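Local coordinates for acidocalcisomal pyrophosphatase (PDB 5CUV), which probably hydrolyses inorganic diphosphate to phosphate with the help of magnesium ions, at residues A272-F284 and V394-R406. Residues are numbered along the deposited sequence; the frame is centred on the assembly and turned at random.
Sequences ALPQTWESTDVVF and VIDESHYMWGNLR
H399 and S398, neighbours on the long helix 388-412, grip the loop 272-284 by its backbone. A histidine suits its place because ND1 can donate to a carbonyl in the plane of its ring: it meets Q275 O at 2.6 Å, with an N-H...O angle of 162°. One helical position back, the short S398 side chain brings OG beside its own carbonyl, and W277 N shares a bent, bifurcated bond between S398 O and S398 OG, each at 3.0 Å. S398 O also takes the helical bond from W402 N, the two donors arriving from opposite faces of the carbonyl plane. S398 OG in turn gives a weak bond to E278 OE2.

W402, its CG anti to the backbone N (chi1 165°), lays one face of its flat indole under the Q275 backbone, whose CA sits 3.6 Å from the centroid of the five-membered ring in a CH-pi contact. The Q275 amide runs beside the H399 ring, the planes 16° apart; Q275 NE2 bonds to H202 O and Q275 OE1 to L206 N. W402 NE1 also bonds to H202. L405 CD2 lies over one face of the broad W277 ring, modelled implausibly close. Long, flexible selenomethionine M401, extended at chi2, carries SE to the edge of the poorly ordered F284 ring, a Met-aromatic contact, and its bend at chi3 turns CE toward W277 O. L273 and I395 meet through their CD1 atoms.

The helix thus clamps the loop joining strands 269-272 and 296-299 of the PPase barrel, and the side chain of E278 comes within about 4 Å of that of D291, at the magnesium site.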
loop_
_atom_site.group_PDB
_atom_site.type_symbol
_atom_site.label_atom_id
_atom_site.label_comp_id
_atom_site.label_asym_id
_atom_site.label_seq_id
_atom_site.Cartn_x
_atom_site.Cartn_y
_atom_site.Cartn_z
ATOM N N ALA A 272 -23.487 4.433 11.108
ATOM C CA ALA A 272 -24.024 3.592 12.130
ATOM C C ALA A 272 -23.881 2.114 11.777
ATOM O O ALA A 272 -23.642 1.758 10.656
ATOM C CB ALA A 272 -25.498 4.009 12.329
ATOM N N LEU A 273 -24.015 1.231 12.734
ATOM C CA LEU A 273 -23.917 -0.167 12.372
ATOM C C LEU A 273 -25.326 -0.747 12.261
ATOM O O LEU A 273 -26.175 -0.461 13.067
ATOM C CB LEU A 273 -23.110 -0.905 13.425
ATOM C CG LEU A 273 -21.744 -0.271 13.593
ATOM C CD1 LEU A 273 -20.999 -1.074 14.614
ATOM C CD2 LEU A 273 -20.989 -0.263 12.314
ATOM N N PRO A 274 -25.606 -1.550 11.235
ATOM C CA PRO A 274 -26.976 -2.114 11.140
ATOM C C PRO A 274 -27.267 -3.161 12.223
ATOM O O PRO A 274 -26.350 -3.648 12.885
ATOM C CB PRO A 274 -27.000 -2.705 9.721
ATOM C CG PRO A 274 -25.551 -3.203 9.598
ATOM C CD PRO A 274 -24.744 -2.036 10.140
ATOM N N GLN A 275 -28.551 -3.492 12.404
ATOM C CA GLN A 275 -29.009 -4.485 13.401
ATOM C C GLN A 275 -28.514 -4.278 14.792
ATOM O O GLN A 275 -28.124 -5.256 15.427
ATOM C CB GLN A 275 -28.633 -5.903 13.005
ATOM C CG GLN A 275 -28.949 -6.099 11.552
ATOM C CD GLN A 275 -28.834 -7.517 11.051
ATOM O OE1 GLN A 275 -27.921 -8.264 11.422
ATOM N NE2 GLN A 275 -29.740 -7.875 10.183
ATOM N N THR A 276 -28.506 -3.035 15.258
ATOM C CA THR A 276 -28.085 -2.751 16.611
ATOM C C THR A 276 -29.066 -1.782 17.235
ATOM O O THR A 276 -29.798 -1.072 16.537
ATOM C CB THR A 276 -26.671 -2.142 16.688
ATOM O OG1 THR A 276 -26.591 -0.920 15.935
ATOM C CG2 THR A 276 -25.672 -3.124 16.180
ATOM N N TRP A 277 -29.067 -1.734 18.560
ATOM C CA TRP A 277 -29.993 -0.856 19.256
ATOM C C TRP A 277 -29.517 -0.497 20.694
ATOM O O TRP A 277 -29.321 -1.373 21.547
ATOM C CB TRP A 277 -31.372 -1.528 19.224
ATOM C CG TRP A 277 -32.462 -0.591 19.421
ATOM C CD1 TRP A 277 -32.681 0.545 18.736
ATOM C CD2 TRP A 277 -33.457 -0.660 20.431
ATOM N NE1 TRP A 277 -33.751 1.216 19.256
ATOM C CE2 TRP A 277 -34.252 0.497 20.306
ATOM C CE3 TRP A 277 -33.758 -1.595 21.435
ATOM C CZ2 TRP A 277 -35.355 0.771 21.161
ATOM C CZ3 TRP A 277 -34.863 -1.343 22.299
ATOM C CH2 TRP A 277 -35.653 -0.152 22.152
ATOM N N GLU A 278 -29.269 0.794 20.922
ATOM C CA GLU A 278 -28.826 1.320 22.231
ATOM C C GLU A 278 -30.125 1.677 22.884
ATOM O O GLU A 278 -30.536 2.859 22.806
ATOM C CB GLU A 278 -28.072 2.630 22.060
ATOM C CG GLU A 278 -26.867 2.495 21.242
ATOM C CD GLU A 278 -25.871 1.712 22.006
ATOM O OE1 GLU A 278 -25.049 2.374 22.721
ATOM O OE2 GLU A 278 -25.954 0.449 21.906
ATOM N N SER A 279 -30.770 0.697 23.526
ATOM C CA SER A 279 -32.094 0.943 24.090
ATOM C C SER A 279 -32.098 1.919 25.239
ATOM O O SER A 279 -31.203 1.882 26.075
ATOM C CB SER A 279 -32.750 -0.379 24.531
ATOM O OG SER A 279 -34.116 -0.159 24.871
ATOM N N THR A 280 -33.086 2.805 25.255
ATOM C CA THR A 280 -33.192 3.751 26.338
ATOM C C THR A 280 -33.750 2.996 27.526
ATOM O O THR A 280 -33.676 3.469 28.658
ATOM C CB THR A 280 -34.057 4.952 25.969
ATOM O OG1 THR A 280 -33.333 5.772 25.039
ATOM C CG2 THR A 280 -34.368 5.801 27.194
ATOM N N ASP A 281 -34.308 1.815 27.270
ATOM C CA ASP A 281 -34.765 0.955 28.370
ATOM C C ASP A 281 -33.551 0.114 28.686
ATOM O O ASP A 281 -32.932 -0.443 27.778
ATOM C CB ASP A 281 -35.874 -0.037 27.960
ATOM C CG ASP A 281 -37.175 0.646 27.598
ATOM O OD1 ASP A 281 -37.730 1.336 28.490
ATOM O OD2 ASP A 281 -37.639 0.494 26.428
ATOM N N VAL A 282 -33.156 0.026 29.936
ATOM C CA VAL A 282 -32.057 -0.875 30.182
ATOM C C VAL A 282 -32.769 -2.212 29.817
ATOM O O VAL A 282 -33.969 -2.337 30.087
ATOM C CB VAL A 282 -31.645 -0.820 31.662
ATOM C CG1 VAL A 282 -30.920 -2.091 32.043
ATOM C CG2 VAL A 282 -30.749 0.393 31.894
ATOM N N VAL A 283 -32.090 -3.173 29.168
ATOM C CA VAL A 283 -32.755 -4.455 28.820
ATOM C C VAL A 283 -32.119 -5.714 29.488
ATOM O O VAL A 283 -32.756 -6.764 29.569
ATOM C CB VAL A 283 -32.926 -4.653 27.211
ATOM C CG1 VAL A 283 -32.973 -3.290 26.497
ATOM C CG2 VAL A 283 -31.824 -5.524 26.624
ATOM N N PHE A 284 -30.869 -5.610 29.954
ATOM C CA PHE A 284 -30.208 -6.713 30.683
ATOM C C PHE A 284 -29.465 -6.119 31.877
ATOM O O PHE A 284 -29.209 -4.905 31.906
ATOM C CB PHE A 284 -29.271 -7.574 29.803
ATOM C CG PHE A 284 -28.404 -6.794 28.866
ATOM C CD1 PHE A 284 -28.968 -5.954 27.904
ATOM C CD2 PHE A 284 -27.022 -6.920 28.920
ATOM C CE1 PHE A 284 -28.176 -5.251 27.013
ATOM C CE2 PHE A 284 -26.205 -6.217 28.023
ATOM C CZ PHE A 284 -26.785 -5.381 27.068
ATOM N N VAL A 394 -19.669 -4.719 23.223
ATOM C CA VAL A 394 -20.676 -3.680 23.251
ATOM C C VAL A 394 -21.542 -3.856 22.008
ATOM O O VAL A 394 -22.760 -3.763 22.029
ATOM C CB VAL A 394 -19.966 -2.366 23.181
ATOM C CG1 VAL A 394 -20.968 -1.222 22.961
ATOM C CG2 VAL A 394 -19.096 -2.200 24.440
ATOM N N ILE A 395 -20.873 -4.102 20.895
ATOM C CA ILE A 395 -21.601 -4.300 19.667
ATOM C C ILE A 395 -22.507 -5.482 19.726
ATOM O O ILE A 395 -23.582 -5.407 19.161
ATOM C CB ILE A 395 -20.633 -4.362 18.428
ATOM C CG1 ILE A 395 -19.799 -3.047 18.403
ATOM C CG2 ILE A 395 -21.437 -4.620 17.155
ATOM C CD1 ILE A 395 -18.928 -2.844 17.220
ATOM N N ASP A 396 -22.115 -6.555 20.417
ATOM C CA ASP A 396 -23.011 -7.732 20.518
ATOM C C ASP A 396 -24.213 -7.492 21.406
ATOM O O ASP A 396 -25.318 -7.979 21.128
ATOM C CB ASP A 396 -22.298 -8.946 21.064
ATOM C CG ASP A 396 -21.529 -9.662 20.016
ATOM O OD1 ASP A 396 -20.924 -9.014 19.102
ATOM O OD2 ASP A 396 -21.521 -10.899 20.111
ATOM N N GLU A 397 -23.984 -6.762 22.497
ATOM C CA GLU A 397 -25.059 -6.454 23.400
ATOM C C GLU A 397 -26.055 -5.616 22.616
ATOM O O GLU A 397 -27.274 -5.756 22.746
ATOM C CB GLU A 397 -24.499 -5.752 24.651
ATOM C CG GLU A 397 -23.685 -6.761 25.448
ATOM C CD GLU A 397 -22.961 -6.238 26.714
ATOM O OE1 GLU A 397 -22.228 -5.209 26.639
ATOM O OE2 GLU A 397 -23.093 -6.904 27.791
ATOM N N SER A 398 -25.522 -4.801 21.730
ATOM C CA SER A 398 -26.351 -3.941 20.945
ATOM C C SER A 398 -27.077 -4.756 19.908
ATOM O O SER A 398 -28.176 -4.416 19.454
ATOM C CB SER A 398 -25.491 -2.888 20.272
ATOM O OG SER A 398 -26.319 -1.937 19.647
ATOM N N HIS A 399 -26.446 -5.834 19.489
ATOM C CA HIS A 399 -27.107 -6.636 18.496
ATOM C C HIS A 399 -28.218 -7.405 19.239
ATOM O O HIS A 399 -29.378 -7.512 18.777
ATOM C CB HIS A 399 -26.100 -7.551 17.823
ATOM C CG HIS A 399 -26.677 -8.333 16.701
ATOM N ND1 HIS A 399 -27.547 -7.783 15.784
ATOM C CD2 HIS A 399 -26.488 -9.611 16.318
ATOM C CE1 HIS A 399 -27.869 -8.694 14.882
ATOM N NE2 HIS A 399 -27.237 -9.813 15.186
ATOM N N TYR A 400 -27.861 -7.916 20.408
ATOM C CA TYR A 400 -28.810 -8.629 21.214
ATOM C C TYR A 400 -30.091 -7.776 21.444
ATOM O O TYR A 400 -31.198 -8.248 21.136
ATOM C CB TYR A 400 -28.150 -9.076 22.551
ATOM C CG TYR A 400 -29.179 -9.678 23.501
ATOM C CD1 TYR A 400 -29.456 -11.052 23.476
ATOM C CD2 TYR A 400 -29.973 -8.844 24.333
ATOM C CE1 TYR A 400 -30.489 -11.584 24.238
ATOM C CE2 TYR A 400 -30.999 -9.354 25.084
ATOM C CZ TYR A 400 -31.266 -10.733 25.039
ATOM O OH TYR A 400 -32.346 -11.271 25.762
HETATM N N MSE A 401 -29.942 -6.534 21.958
HETATM C CA MSE A 401 -31.086 -5.664 22.176
HETATM C C MSE A 401 -31.820 -5.358 20.894
HETATM O O MSE A 401 -33.025 -5.200 20.873
HETATM C CB MSE A 401 -30.615 -4.337 22.771
HETATM C CG MSE A 401 -30.062 -4.462 24.181
HETATM SE SE MSE A 401 -29.549 -2.798 24.984
HETATM C CE MSE A 401 -27.877 -2.527 24.017
ATOM N N TRP A 402 -31.116 -5.263 19.790
ATOM C CA TRP A 402 -31.834 -5.046 18.539
ATOM C C TRP A 402 -32.668 -6.292 18.279
ATOM O O TRP A 402 -33.777 -6.203 17.756
ATOM C CB TRP A 402 -30.922 -4.859 17.330
ATOM C CG TRP A 402 -31.616 -4.996 16.071
ATOM C CD1 TRP A 402 -32.293 -4.048 15.441
ATOM C CD2 TRP A 402 -31.659 -6.163 15.240
ATOM N NE1 TRP A 402 -32.769 -4.523 14.238
ATOM C CE2 TRP A 402 -32.392 -5.827 14.095
ATOM C CE3 TRP A 402 -31.135 -7.466 15.354
ATOM C CZ2 TRP A 402 -32.625 -6.732 13.055
ATOM C CZ3 TRP A 402 -31.370 -8.380 14.307
ATOM C CH2 TRP A 402 -32.106 -8.004 13.174
ATOM N N GLY A 403 -32.107 -7.447 18.625
ATOM C CA GLY A 403 -32.781 -8.689 18.351
ATOM C C GLY A 403 -34.040 -8.814 19.168
ATOM O O GLY A 403 -35.096 -9.265 18.676
ATOM N N ASN A 404 -33.936 -8.398 20.424
ATOM C CA ASN A 404 -35.063 -8.534 21.310
ATOM C C ASN A 404 -36.082 -7.444 21.001
ATOM O O ASN A 404 -37.268 -7.573 21.272
ATOM C CB ASN A 404 -34.540 -8.577 22.754
ATOM C CG ASN A 404 -35.283 -7.660 23.684
ATOM O OD1 ASN A 404 -36.377 -8.008 24.179
ATOM N ND2 ASN A 404 -34.699 -6.468 23.943
ATOM N N LEU A 405 -35.625 -6.387 20.355
ATOM C CA LEU A 405 -36.542 -5.323 19.969
ATOM C C LEU A 405 -37.418 -5.884 18.863
ATOM O O LEU A 405 -38.572 -5.514 18.700
ATOM C CB LEU A 405 -35.767 -4.110 19.461
ATOM C CG LEU A 405 -36.625 -3.055 18.785
ATOM C CD1 LEU A 405 -37.902 -2.888 19.500
ATOM C CD2 LEU A 405 -35.928 -1.757 18.806
ATOM N N ARG A 406 -36.846 -6.805 18.103
ATOM C CA ARG A 406 -37.598 -7.425 17.030
ATOM C C ARG A 406 -38.621 -8.346 17.607
ATOM O O ARG A 406 -39.777 -8.212 17.283
ATOM C CB ARG A 406 -36.698 -8.207 16.111
ATOM C CG ARG A 406 -35.685 -7.346 15.516
ATOM C CD ARG A 406 -35.607 -7.674 14.100
ATOM N NE ARG A 406 -36.577 -6.922 13.333
ATOM C CZ ARG A 406 -36.866 -7.224 12.080
ATOM N NH1 ARG A 406 -36.255 -8.267 11.498
ATOM N NH2 ARG A 406 -37.734 -6.473 11.411
#